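Local coordinates for 3-oxo-tetronate kinase (Salmonella typhimurium, PDB 3DQQ), which probably catalyses the ATP-dependent phosphorylation of 3-oxo-tetronate to 3-oxo-tetronate 4-phosphate, at residues T39-C44 with L69-K74; A102-L107 with Y194-L199; L202-L207 with L226-A231; L344-L349 with T355-A360; V367-L372 with L399-G404. All blocks are in the same frame, centred on the assembly; numbering follows the deposited sequence.

Interaction 1 (T39-C44 with L69-K74)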
# COMPACT_ATOMS: atom_id res chain seq x y z
N THR A 39 16.97 -35.99 6.19
CA THR A 39 18.03 -36.66 5.50
C THR A 39 17.99 -36.16 4.07
O THR A 39 16.97 -35.69 3.62
CB THR A 39 17.75 -38.19 5.54
OG1 THR A 39 18.47 -38.83 4.47
CG2 THR A 39 16.17 -38.52 5.45
N GLN A 40 19.05 -36.23 3.30
CA GLN A 40 18.98 -35.58 1.99
C GLN A 40 17.82 -36.19 1.22
O GLN A 40 17.77 -37.37 1.09
CB GLN A 40 20.26 -35.77 1.19
CG GLN A 40 20.25 -35.02 -0.10
CD GLN A 40 21.36 -35.41 -1.03
OE1 GLN A 40 22.39 -36.02 -0.64
NE2 GLN A 40 21.18 -35.04 -2.28
N PRO A 41 16.90 -35.38 0.71
CA PRO A 41 15.84 -35.95 -0.07
C PRO A 41 16.32 -36.65 -1.28
O PRO A 41 17.36 -36.34 -1.79
CB PRO A 41 15.03 -34.75 -0.52
CG PRO A 41 15.34 -33.72 0.40
CD PRO A 41 16.76 -33.93 0.82
N GLU A 42 15.53 -37.59 -1.75
CA GLU A 42 15.78 -38.26 -3.00
C GLU A 42 15.46 -37.36 -4.17
O GLU A 42 14.85 -36.30 -4.01
CB GLU A 42 14.94 -39.52 -3.06
CG GLU A 42 15.32 -40.46 -1.91
CD GLU A 42 14.82 -41.89 -2.06
OE1 GLU A 42 13.65 -42.14 -1.60
OE2 GLU A 42 15.59 -42.75 -2.59
N GLY A 43 15.95 -37.76 -5.33
CA GLY A 43 15.55 -37.17 -6.58
C GLY A 43 16.03 -35.78 -6.92
O GLY A 43 15.42 -35.15 -7.80
N CYS A 44 17.11 -35.29 -6.27
CA CYS A 44 17.68 -33.99 -6.63
C CYS A 44 19.20 -33.86 -6.50
O CYS A 44 19.82 -34.56 -5.73
CB CYS A 44 17.09 -32.93 -5.75
SG CYS A 44 17.43 -33.25 -4.01
N LEU A 69 24.54 -25.02 7.19
CA LEU A 69 25.80 -25.52 6.65
C LEU A 69 26.18 -26.86 7.28
O LEU A 69 26.66 -27.75 6.57
CB LEU A 69 26.91 -24.51 6.85
CG LEU A 69 28.28 -24.91 6.33
CD1 LEU A 69 28.28 -25.01 4.83
CD2 LEU A 69 29.36 -23.91 6.79
N VAL A 70 25.95 -27.03 8.59
CA VAL A 70 26.24 -28.29 9.26
C VAL A 70 25.45 -29.38 8.61
O VAL A 70 25.96 -30.46 8.37
CB VAL A 70 25.95 -28.29 10.79
CG1 VAL A 70 25.87 -29.78 11.33
CG2 VAL A 70 27.03 -27.50 11.57
N TRP A 71 24.22 -29.11 8.29
CA TRP A 71 23.44 -30.11 7.61
C TRP A 71 23.94 -30.42 6.20
O TRP A 71 24.05 -31.58 5.83
CB TRP A 71 22.00 -29.68 7.56
CG TRP A 71 21.08 -30.70 6.98
CD1 TRP A 71 20.43 -31.67 7.64
CD2 TRP A 71 20.69 -30.81 5.61
NE1 TRP A 71 19.65 -32.40 6.78
CE2 TRP A 71 19.81 -31.89 5.52
CE3 TRP A 71 21.03 -30.12 4.45
CZ2 TRP A 71 19.25 -32.28 4.32
CZ3 TRP A 71 20.47 -30.51 3.25
CH2 TRP A 71 19.59 -31.57 3.20
N LEU A 72 24.19 -29.41 5.40
CA LEU A 72 24.67 -29.61 4.04
C LEU A 72 25.97 -30.41 4.06
O LEU A 72 26.15 -31.30 3.25
CB LEU A 72 24.92 -28.27 3.35
CG LEU A 72 23.71 -27.46 2.92
CD1 LEU A 72 24.12 -26.05 2.41
CD2 LEU A 72 22.95 -28.28 1.90
N LYS A 73 26.86 -30.10 4.98
CA LYS A 73 28.12 -30.83 5.07
C LYS A 73 27.88 -32.30 5.43
O LYS A 73 28.50 -33.17 4.93
CB LYS A 73 29.03 -30.23 6.12
CG LYS A 73 29.93 -29.16 5.62
CD LYS A 73 30.77 -28.64 6.88
CE LYS A 73 32.18 -27.94 6.50
NZ LYS A 73 32.39 -26.69 7.32
N LYS A 74 26.95 -32.54 6.31
CA LYS A 74 26.56 -33.90 6.64
C LYS A 74 26.04 -34.67 5.43
O LYS A 74 26.23 -35.82 5.34
CB LYS A 74 25.49 -33.82 7.71
CG LYS A 74 25.09 -35.11 8.37
CD LYS A 74 24.31 -34.81 9.70
CE LYS A 74 25.29 -34.04 10.75
NZ LYS A 74 24.67 -32.95 11.66
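Trp71 reaches with the six-membered end of its indole to the backbone of Thr39 and Gln40, and this ring makes every contact between 39-44 and 69-74. Its CZ2 lies 4.0 Å from Gln40 CA and 4.1 Å from Thr39 C, and both atoms reach the ring obliquely. Pro41 is different: its CD sits near the indole plane, at the ring edge, 4.4 Å from Trp71 CH2. The backbones themselves stay well apart, with 8.8 Å between Thr39 CA and Trp71 CA, and the gap is bridged by the length of the tryptophan. With CG anti to the backbone N (chi1 -175°), the indole extends from helix 58-74 toward the loop that joins strands 29-33 and 46-50. This is helix-on-sheet packing in the sugar-binding N-terminal domain: Trp71 also touches Ile32 of the first strand and Val47 and Ile49 of the second, while Pro41 rests on Val30 and Ile32. Trp71 is buried and Thr39 exposed. Only 105 Å² is buried between the segments, and the contacts across them are van der Waals in kind. The polar corner of the indole is held just before the loop segment, where NE1 hydrogen-bonds to Gly38 O; a weak hydrogen bond links Gln40 N to Gln75 OE1 beyond the helix end.

Interaction 2 (A102-L107 with Y194-L199)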
# COMPACT_ATOMS: atom_id res chain seq x y z
N ALA A 102 31.15 -15.73 8.28
CA ALA A 102 30.99 -16.89 9.15
C ALA A 102 31.15 -18.15 8.31
O ALA A 102 31.85 -19.07 8.71
CB ALA A 102 29.68 -16.87 9.85
N LEU A 103 30.53 -18.18 7.13
CA LEU A 103 30.59 -19.38 6.28
C LEU A 103 32.04 -19.60 5.88
O LEU A 103 32.51 -20.73 5.88
CB LEU A 103 29.68 -19.25 5.03
CG LEU A 103 28.13 -19.12 5.22
CD1 LEU A 103 27.38 -18.74 3.91
CD2 LEU A 103 27.54 -20.38 5.80
N MET A 104 32.75 -18.53 5.57
CA MET A 104 34.13 -18.68 5.15
C MET A 104 34.92 -19.33 6.25
O MET A 104 35.71 -20.25 6.02
CB MET A 104 34.75 -17.33 4.75
CG MET A 104 34.10 -16.64 3.49
SD MET A 104 34.84 -14.98 3.20
CE MET A 104 36.43 -15.64 2.64
N VAL A 105 34.71 -18.89 7.48
CA VAL A 105 35.46 -19.47 8.58
C VAL A 105 35.07 -20.94 8.78
O VAL A 105 35.92 -21.75 8.97
CB VAL A 105 35.28 -18.71 9.92
CG1 VAL A 105 35.76 -19.58 11.09
CG2 VAL A 105 35.97 -17.37 9.88
N ALA A 106 33.78 -21.28 8.76
CA ALA A 106 33.35 -22.69 8.90
C ALA A 106 33.88 -23.56 7.77
O ALA A 106 34.12 -24.72 7.99
CB ALA A 106 31.90 -22.81 8.98
N LEU A 107 34.10 -23.02 6.57
CA LEU A 107 34.57 -23.81 5.44
C LEU A 107 36.09 -23.71 5.29
O LEU A 107 36.70 -24.17 4.31
CB LEU A 107 33.88 -23.34 4.18
CG LEU A 107 32.43 -23.82 4.01
CD1 LEU A 107 31.75 -22.97 2.93
CD2 LEU A 107 32.35 -25.26 3.65
N TYR A 194 42.78 -9.40 -0.66
CA TYR A 194 41.31 -9.25 -0.60
C TYR A 194 40.66 -10.54 -0.07
O TYR A 194 41.10 -11.61 -0.44
CB TYR A 194 40.78 -8.94 -1.97
CG TYR A 194 41.20 -7.61 -2.46
CD1 TYR A 194 40.42 -6.50 -2.20
CD2 TYR A 194 42.36 -7.44 -3.20
CE1 TYR A 194 40.78 -5.28 -2.65
CE2 TYR A 194 42.73 -6.21 -3.64
CZ TYR A 194 41.93 -5.14 -3.35
OH TYR A 194 42.22 -3.89 -3.76
N ARG A 195 39.68 -10.43 0.82
CA ARG A 195 38.81 -11.57 1.19
C ARG A 195 37.74 -11.87 0.17
O ARG A 195 37.20 -12.97 0.19
CB ARG A 195 37.90 -11.24 2.36
CG ARG A 195 38.41 -11.26 3.70
CD ARG A 195 38.16 -12.53 4.36
NE ARG A 195 37.09 -12.67 5.33
CZ ARG A 195 37.04 -13.82 6.03
NH1 ARG A 195 37.99 -14.73 5.85
NH2 ARG A 195 36.10 -14.11 6.90
N TYR A 196 37.26 -10.85 -0.55
CA TYR A 196 36.14 -11.03 -1.44
C TYR A 196 36.37 -10.31 -2.76
O TYR A 196 37.20 -9.38 -2.84
CB TYR A 196 34.83 -10.50 -0.85
CG TYR A 196 34.79 -10.33 0.65
CD1 TYR A 196 34.40 -11.36 1.47
CD2 TYR A 196 35.13 -9.11 1.24
CE1 TYR A 196 34.35 -11.19 2.86
CE2 TYR A 196 35.10 -8.94 2.65
CZ TYR A 196 34.72 -9.99 3.45
OH TYR A 196 34.69 -9.81 4.82
N ALA A 197 35.62 -10.73 -3.77
CA ALA A 197 35.73 -10.14 -5.11
C ALA A 197 34.35 -10.00 -5.65
O ALA A 197 33.63 -10.99 -5.70
CB ALA A 197 36.57 -11.03 -6.02
N VAL A 198 33.96 -8.79 -6.04
CA VAL A 198 32.72 -8.56 -6.74
C VAL A 198 32.97 -8.87 -8.20
O VAL A 198 34.02 -8.54 -8.76
CB VAL A 198 32.23 -7.11 -6.61
CG1 VAL A 198 30.94 -6.87 -7.47
CG2 VAL A 198 31.92 -6.79 -5.17
N LEU A 199 31.99 -9.51 -8.82
CA LEU A 199 32.09 -9.94 -10.23
C LEU A 199 31.07 -9.21 -11.10
O LEU A 199 29.87 -9.19 -10.80
CB LEU A 199 31.81 -11.44 -10.29
CG LEU A 199 32.97 -12.43 -10.12
CD1 LEU A 199 33.92 -11.92 -9.09
CD2 LEU A 199 32.39 -13.84 -9.82
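Met104 sets its sulfur and terminal methyl over one face of the Arg195 guanidinium and at the same time makes a Met-aromatic contact with Tyr196, joining helix 96-106 to 194-199, which runs into strand 196-199, in the alpha/beta sugar-binding domain. The methionine and arginine side chains slide past each other in opposite directions. Met104 SD stands 3.7 Å above the guanidinium plane, over its centre, and the terminal methyl follows the same face, with Met104 CE 3.7 Å from Arg195 NH1. Val105 approaches differently, at the edge of the group and near its plane: its CG2 is 4.4 Å from Arg195 NH2. Bends at chi2 (-95°) and chi3 of the arginine turn its planar end across the thioether instead of letting the chain run straight out. Toward the tyrosine the sulfur comes in obliquely. Met104 SD is 3.8 Å from Tyr196 CE1 and 5.0 Å from the ring centroid, 71° off the ring normal. One face of that ring is occupied by Arg195 CB, 3.3 Å above the plane of the Tyr196 ring. The two polar ends converge on one acidic group, which probably helps to fix the rotation of both side chains. Asp101, just before the helical segment, forms a salt bridge from OD1 to Arg195 NH2 and a hydrogen bond from that same OD1 to Tyr196 OH, whose oxygen is also hydrogen-bonded to Gly165 N.

Interaction 3 (L202-L207 with L226-A231)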
# COMPACT_ATOMS: atom_id res chain seq x y z
N LEU A 202 26.90 -7.92 -17.29
CA LEU A 202 25.97 -7.13 -18.06
C LEU A 202 25.00 -8.01 -18.82
O LEU A 202 24.02 -7.53 -19.37
CB LEU A 202 26.74 -6.27 -19.07
CG LEU A 202 28.01 -5.57 -18.53
CD1 LEU A 202 28.73 -4.73 -19.65
CD2 LEU A 202 27.68 -4.74 -17.25
N ASN A 203 25.26 -9.31 -18.87
CA ASN A 203 24.49 -10.19 -19.73
C ASN A 203 24.75 -11.62 -19.32
O ASN A 203 25.71 -11.92 -18.62
CB ASN A 203 24.90 -9.99 -21.19
CG ASN A 203 26.35 -10.21 -21.41
OD1 ASN A 203 26.91 -11.22 -21.01
ND2 ASN A 203 26.99 -9.28 -22.05
N GLU A 204 23.92 -12.51 -19.83
CA GLU A 204 24.01 -13.89 -19.41
C GLU A 204 25.34 -14.57 -19.79
O GLU A 204 25.80 -15.44 -19.08
CB GLU A 204 22.73 -14.65 -19.77
CG GLU A 204 22.62 -15.44 -21.08
CD GLU A 204 21.28 -16.28 -21.10
OE1 GLU A 204 21.10 -17.17 -21.99
OE2 GLU A 204 20.42 -16.01 -20.19
N ARG A 205 26.00 -14.13 -20.85
CA ARG A 205 27.29 -14.72 -21.17
C ARG A 205 28.31 -14.52 -20.04
O ARG A 205 29.17 -15.36 -19.79
CB ARG A 205 27.81 -14.11 -22.45
CG ARG A 205 29.10 -14.68 -22.94
CD ARG A 205 29.57 -13.92 -24.24
NE ARG A 205 29.34 -12.44 -24.18
CZ ARG A 205 30.20 -11.53 -23.67
NH1 ARG A 205 31.41 -11.89 -23.19
NH2 ARG A 205 29.84 -10.25 -23.63
N HIS A 206 28.25 -13.37 -19.40
CA HIS A 206 29.16 -13.09 -18.32
C HIS A 206 28.95 -14.05 -17.17
O HIS A 206 29.91 -14.54 -16.56
CB HIS A 206 28.91 -11.68 -17.82
CG HIS A 206 29.47 -10.62 -18.71
ND1 HIS A 206 28.96 -9.35 -18.75
CD2 HIS A 206 30.52 -10.64 -19.56
CE1 HIS A 206 29.68 -8.63 -19.59
NE2 HIS A 206 30.63 -9.39 -20.10
N LEU A 207 27.68 -14.32 -16.88
CA LEU A 207 27.34 -15.29 -15.86
C LEU A 207 27.78 -16.69 -16.22
O LEU A 207 28.24 -17.44 -15.35
CB LEU A 207 25.86 -15.27 -15.57
CG LEU A 207 25.43 -13.95 -14.90
CD1 LEU A 207 23.91 -13.90 -14.77
CD2 LEU A 207 26.12 -13.79 -13.56
N LEU A 226 24.39 -16.15 -10.98
CA LEU A 226 25.54 -17.05 -10.97
C LEU A 226 25.10 -18.49 -10.91
O LEU A 226 25.73 -19.34 -11.52
CB LEU A 226 26.47 -16.72 -9.81
CG LEU A 226 27.73 -17.54 -9.67
CD1 LEU A 226 28.52 -17.69 -11.00
CD2 LEU A 226 28.59 -16.98 -8.49
N ALA A 227 24.02 -18.78 -10.17
CA ALA A 227 23.51 -20.17 -10.08
C ALA A 227 23.18 -20.69 -11.47
O ALA A 227 23.47 -21.82 -11.83
CB ALA A 227 22.29 -20.25 -9.18
N MET A 228 22.55 -19.85 -12.25
CA MET A 228 22.26 -20.22 -13.63
C MET A 228 23.55 -20.62 -14.34
O MET A 228 23.61 -21.62 -15.03
CB MET A 228 21.56 -19.07 -14.35
CG MET A 228 21.28 -19.37 -15.81
SD MET A 228 21.25 -17.85 -16.80
CE MET A 228 19.91 -16.86 -16.03
N GLY A 229 24.59 -19.84 -14.14
CA GLY A 229 25.87 -20.11 -14.79
C GLY A 229 26.50 -21.38 -14.30
O GLY A 229 27.09 -22.10 -15.10
N LEU A 230 26.39 -21.67 -13.01
CA LEU A 230 26.91 -22.90 -12.47
C LEU A 230 26.10 -24.06 -12.98
O LEU A 230 26.68 -25.07 -13.34
CB LEU A 230 26.96 -22.90 -10.96
CG LEU A 230 27.95 -21.90 -10.36
CD1 LEU A 230 27.57 -21.60 -8.93
CD2 LEU A 230 29.42 -22.38 -10.49
N ALA A 231 24.79 -23.91 -13.10
CA ALA A 231 23.96 -25.01 -13.58
C ALA A 231 24.35 -25.41 -14.98
O ALA A 231 24.45 -26.57 -15.27
CB ALA A 231 22.51 -24.66 -13.55
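A helix-helix contact in the sugar-binding domain brings Leu207, near the start of helix 204-214, against Gly229 of helix 224-235. The backbones are in contact: Leu207 CA and Gly229 CA are 5.2 Å apart, and Leu207 O lies 3.6 Å from Gly229 CA. Gly229 has no side chain, and the Leu207 carbonyl lies directly against its CA. Leu207 extends the contact along the partner helix, its CD2 3.9 Å from Leu226 N. At Glu204, the exposed member of the contact, the side chain crosses Met228 at about a right angle, with Glu204 OE2 3.9 Å from Met228 SD. Met228 brings its sulfur there with CG anti to the backbone N (chi1 178°) and a bend at chi3 before the methyl. This is a van der Waals touch; the carboxylate's stronger partner is Arg232, which forms a salt bridge to OE1. Altogether 233 Å² is buried, four of the five touching residues lying inside the protein. The first turn of helix 204-214 carries its own capping bond. Asn203 is the N-cap, its OD1 accepting from His206 N at 3.0 Å. The imidazole is hydrogen-bonded through NE2 to Asp176 OD1. Leu202 N donates to His206 ND1 at 2.9 Å, nearly straight (178°) and only 4° out of the ring plane.

Interaction 4 (L344-L349 with T355-A360)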
# COMPACT_ATOMS: atom_id res chain seq x y z
N LEU A 344 -7.35 -23.04 8.22
CA LEU A 344 -8.30 -24.10 8.41
C LEU A 344 -8.86 -24.67 7.09
O LEU A 344 -9.17 -25.87 6.97
CB LEU A 344 -9.47 -23.60 9.22
CG LEU A 344 -9.20 -23.16 10.64
CD1 LEU A 344 -10.28 -22.17 11.10
CD2 LEU A 344 -9.11 -24.40 11.54
N LEU A 345 -9.01 -23.79 6.11
CA LEU A 345 -9.67 -24.13 4.87
C LEU A 345 -8.76 -25.10 4.09
O LEU A 345 -9.22 -26.13 3.56
CB LEU A 345 -9.95 -22.86 4.08
CG LEU A 345 -10.56 -22.99 2.70
CD1 LEU A 345 -11.72 -23.95 2.72
CD2 LEU A 345 -10.99 -21.62 2.20
N ALA A 346 -7.46 -24.79 4.09
CA ALA A 346 -6.48 -25.57 3.33
C ALA A 346 -6.44 -26.97 3.87
O ALA A 346 -6.50 -27.92 3.11
CB ALA A 346 -5.09 -24.93 3.38
N ALA A 347 -6.34 -27.11 5.18
CA ALA A 347 -6.32 -28.47 5.77
C ALA A 347 -7.54 -29.26 5.31
O ALA A 347 -7.41 -30.37 4.80
CB ALA A 347 -6.22 -28.44 7.29
N ARG A 348 -8.72 -28.68 5.43
CA ARG A 348 -9.94 -29.40 5.05
C ARG A 348 -10.03 -29.76 3.58
O ARG A 348 -10.47 -30.85 3.24
CB ARG A 348 -11.18 -28.62 5.48
CG ARG A 348 -11.35 -28.63 7.00
CD ARG A 348 -12.40 -27.67 7.41
NE ARG A 348 -13.01 -28.02 8.70
CZ ARG A 348 -13.81 -29.08 8.93
NH1 ARG A 348 -14.12 -29.96 7.95
NH2 ARG A 348 -14.32 -29.27 10.14
N LEU A 349 -9.58 -28.86 2.71
CA LEU A 349 -9.54 -29.13 1.28
C LEU A 349 -8.63 -30.33 1.00
O LEU A 349 -9.00 -31.26 0.25
CB LEU A 349 -9.10 -27.88 0.51
CG LEU A 349 -10.15 -26.77 0.46
CD1 LEU A 349 -9.60 -25.47 -0.09
CD2 LEU A 349 -11.33 -27.25 -0.39
N THR A 355 -5.85 -31.61 -4.37
CA THR A 355 -4.51 -32.11 -4.60
C THR A 355 -3.56 -31.00 -5.12
O THR A 355 -2.38 -31.07 -4.89
CB THR A 355 -4.58 -33.32 -5.57
OG1 THR A 355 -3.45 -34.14 -5.39
CG2 THR A 355 -4.57 -32.89 -7.00
N ARG A 356 -4.10 -29.99 -5.80
CA ARG A 356 -3.36 -28.88 -6.34
C ARG A 356 -3.85 -27.55 -5.77
O ARG A 356 -5.00 -27.23 -5.90
CB ARG A 356 -3.56 -28.84 -7.84
CG ARG A 356 -2.78 -29.90 -8.56
CD ARG A 356 -2.86 -29.74 -10.07
NE ARG A 356 -4.18 -30.16 -10.48
CZ ARG A 356 -4.84 -29.71 -11.55
NH1 ARG A 356 -4.32 -28.82 -12.38
NH2 ARG A 356 -6.03 -30.20 -11.78
N PHE A 357 -2.95 -26.77 -5.19
CA PHE A 357 -3.31 -25.52 -4.54
C PHE A 357 -2.59 -24.36 -5.22
O PHE A 357 -1.37 -24.25 -5.16
CB PHE A 357 -2.86 -25.57 -3.11
CG PHE A 357 -3.66 -26.48 -2.25
CD1 PHE A 357 -4.55 -25.98 -1.32
CD2 PHE A 357 -3.53 -27.85 -2.35
CE1 PHE A 357 -5.30 -26.84 -0.51
CE2 PHE A 357 -4.28 -28.71 -1.54
CZ PHE A 357 -5.16 -28.20 -0.62
N ILE A 358 -3.36 -23.49 -5.86
CA ILE A 358 -2.82 -22.32 -6.50
C ILE A 358 -3.05 -21.17 -5.51
O ILE A 358 -4.18 -20.83 -5.22
CB ILE A 358 -3.53 -22.09 -7.86
CG1 ILE A 358 -3.37 -23.35 -8.73
CG2 ILE A 358 -2.98 -20.84 -8.58
CD1 ILE A 358 -4.28 -23.39 -9.97
N VAL A 359 -1.99 -20.61 -4.96
CA VAL A 359 -2.15 -19.67 -3.87
C VAL A 359 -1.52 -18.32 -4.25
O VAL A 359 -0.39 -18.27 -4.75
CB VAL A 359 -1.50 -20.22 -2.59
CG1 VAL A 359 -1.69 -19.26 -1.42
CG2 VAL A 359 -2.05 -21.60 -2.28
N ALA A 360 -2.27 -17.24 -4.04
CA ALA A 360 -1.79 -15.87 -4.29
C ALA A 360 -1.59 -15.16 -2.95
O ALA A 360 -2.49 -15.13 -2.11
CB ALA A 360 -2.78 -15.11 -5.13
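Apolar contact carries most of the join between 344-349 and 355-360, and Phe357 supplies the strand's whole share of it. The ring comes off strand 356-360 toward the helix, with CG beside the backbone N (chi1 -71°), and brings CE1 and CZ against Ala346 and Leu349, three residues apart on the helix. Leu349 CB is 4.1 Å from both Phe357 CE1 and Phe357 CZ, while Ala346 CB stands 4.3 Å from Phe357 CE1. Small and branched side chains thus meet the same ring end, and CB atoms do the touching. A second kind of contact is between ring carbons and a backbone carbonyl: Ala346 O lies 4.0 Å from Phe357 CE1, oblique to the ring, as Leu349 CB is. All three residues are buried, although the area shared by the segments is modest at 116 Å². The strand's backbone bonds go to its neighbours: Thr355 and Phe357 pair with Ser398. Val254 of neighbouring strand 253-257 touches both Leu349 and Phe357. The result is helix 336-351 packed, in the nucleotide-binding C-terminal domain, on the strand that leads into Gly361 and the first turn of helix 362-371, where Gly361-Thr364 probably bind ATP.

Interaction 5 (V367-L372 with L399-G404)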
# COMPACT_ATOMS: atom_id res chain seq x y z
N VAL A 367 0.82 -19.59 5.18
CA VAL A 367 -0.11 -20.23 6.07
C VAL A 367 -0.65 -21.52 5.46
O VAL A 367 -0.91 -22.47 6.20
CB VAL A 367 -1.30 -19.32 6.57
CG1 VAL A 367 -0.89 -17.88 6.77
CG2 VAL A 367 -2.49 -19.45 5.68
N VAL A 368 -0.80 -21.55 4.14
CA VAL A 368 -1.29 -22.75 3.47
C VAL A 368 -0.28 -23.89 3.57
O VAL A 368 -0.64 -25.04 3.81
CB VAL A 368 -1.62 -22.51 1.98
CG1 VAL A 368 -1.71 -23.82 1.23
CG2 VAL A 368 -2.93 -21.77 1.85
N THR A 369 0.98 -23.55 3.38
CA THR A 369 2.03 -24.50 3.46
C THR A 369 2.15 -25.02 4.86
O THR A 369 2.29 -26.20 5.08
CB THR A 369 3.35 -23.87 3.02
OG1 THR A 369 3.43 -23.99 1.61
CG2 THR A 369 4.53 -24.62 3.57
N GLN A 370 2.13 -24.13 5.83
CA GLN A 370 2.27 -24.58 7.20
C GLN A 370 1.06 -25.39 7.60
O GLN A 370 1.20 -26.34 8.32
CB GLN A 370 2.49 -23.43 8.16
CG GLN A 370 2.61 -23.90 9.65
CD GLN A 370 2.74 -22.72 10.73
OE1 GLN A 370 2.95 -21.50 10.38
NE2 GLN A 370 2.59 -23.10 12.05
N SER A 371 -0.12 -25.04 7.10
CA SER A 371 -1.32 -25.77 7.42
C SER A 371 -1.32 -27.19 6.90
O SER A 371 -1.80 -28.08 7.55
CB SER A 371 -2.52 -25.05 6.85
OG SER A 371 -3.69 -25.81 7.08
N LEU A 372 -0.80 -27.42 5.72
CA LEU A 372 -0.72 -28.78 5.21
C LEU A 372 0.52 -29.50 5.79
O LEU A 372 0.78 -30.67 5.52
CB LEU A 372 -0.67 -28.74 3.70
CG LEU A 372 -1.85 -28.02 3.04
CD1 LEU A 372 -1.58 -27.75 1.58
CD2 LEU A 372 -3.12 -28.81 3.23
N LEU A 399 1.72 -27.45 -5.25
CA LEU A 399 1.49 -26.06 -4.87
C LEU A 399 2.01 -25.16 -5.98
O LEU A 399 3.03 -25.46 -6.58
CB LEU A 399 2.28 -25.78 -3.60
CG LEU A 399 1.72 -26.07 -2.20
CD1 LEU A 399 0.94 -27.31 -2.15
CD2 LEU A 399 2.85 -26.15 -1.22
N ALA A 400 1.32 -24.07 -6.26
CA ALA A 400 1.90 -23.01 -7.07
C ALA A 400 1.72 -21.74 -6.28
O ALA A 400 0.62 -21.23 -6.19
CB ALA A 400 1.21 -22.92 -8.38
N LEU A 401 2.79 -21.28 -5.65
CA LEU A 401 2.75 -20.17 -4.70
C LEU A 401 3.25 -18.89 -5.33
O LEU A 401 4.38 -18.79 -5.69
CB LEU A 401 3.60 -20.48 -3.47
CG LEU A 401 3.38 -21.88 -2.88
CD1 LEU A 401 4.28 -22.05 -1.67
CD2 LEU A 401 1.93 -22.13 -2.52
N LYS A 402 2.39 -17.89 -5.37
CA LYS A 402 2.60 -16.66 -6.06
C LYS A 402 2.59 -15.53 -5.04
O LYS A 402 1.71 -15.43 -4.18
CB LYS A 402 1.44 -16.50 -7.03
CG LYS A 402 1.40 -15.29 -7.92
CD LYS A 402 0.79 -14.09 -7.24
CE LYS A 402 -0.15 -13.38 -8.14
NZ LYS A 402 -0.30 -11.97 -7.73
N SER A 403 3.58 -14.68 -5.15
CA SER A 403 3.73 -13.49 -4.29
C SER A 403 3.24 -12.17 -4.98
O SER A 403 3.57 -11.91 -6.16
CB SER A 403 5.24 -13.36 -3.96
OG SER A 403 5.42 -13.02 -2.60
N GLY A 404 2.47 -11.35 -4.24
CA GLY A 404 2.23 -9.94 -4.60
C GLY A 404 1.95 -9.65 -6.07
O GLY A 404 0.85 -9.92 -6.53
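Thr369 sets its hydroxyl against two leucine methyls: OG1 is 3.6 Å from Leu399 CD2 and 3.9 Å from Leu401 CD1. Each leucine crosses the threonine at about a right angle, with a single oxygen in touch with both. The torsions place these atoms. With chi1 at -86°, Thr369 OG1 lies beside the backbone N and anti to the carbonyl carbon, which turns it toward the strand, whereas CG2 is anti to the N. Leu399 and Leu401 are two apart along the strand and both point to the helix, but their branches are disposed differently: Leu399 is folded at chi2 (39°) and offers CD2, while Leu401 has an anti chi2 and offers CD1. The main chains keep a distance of 8.5 Å between Thr369 CA and Leu399 CA. Here helix 362-371 covers strand 398-402 in the nucleotide-binding domain, and the layer continues through Ile374, which touches both Thr369 and Leu399. Leu401 also meets Phe12 of helix 12-24, which lies in the sugar-binding domain range. Beyond the strand the chain enters the probable ATP site at Gly404, where phi is positive. Lys402 reaches forward to Gly404, its NZ donating to Gly404 O at 2.6 Å from 43° above the carbonyl plane. That carbonyl oxygen has a second partner in Ser261 OG, and Lys402 NZ is hydrogen-bonded to Thr264 OG1 as well. Ser403, between them in the chain, packs on Gln328 of the second subunit.

Interactions 3 and 4 are buried, whereas 1 and 2 reach exposed residues and 5 is partly buried. Interactions 1 and 2 share a seam between helices 58-74 and 96-106, where Lys73 NZ bonds to Ala106 O and Leu69 packs on Leu103 and Ala106; strand 196-199 of interaction 2 leads on to helix 204-214 of interaction 3. Interactions 4 and 5, with centres about 8 Å apart, hold adjacent strands of the C-terminal domain, probably paired through Phe357 O with Ala400 N and Val359 O with Lys402 N. Aromatic rings dominate 1 and 4, a thioether over a guanidinium marks 2, close backbones mark 3, and a hydroxyl against methyls marks 5. Of the five, 4 and 5 lie near the probable ATP site.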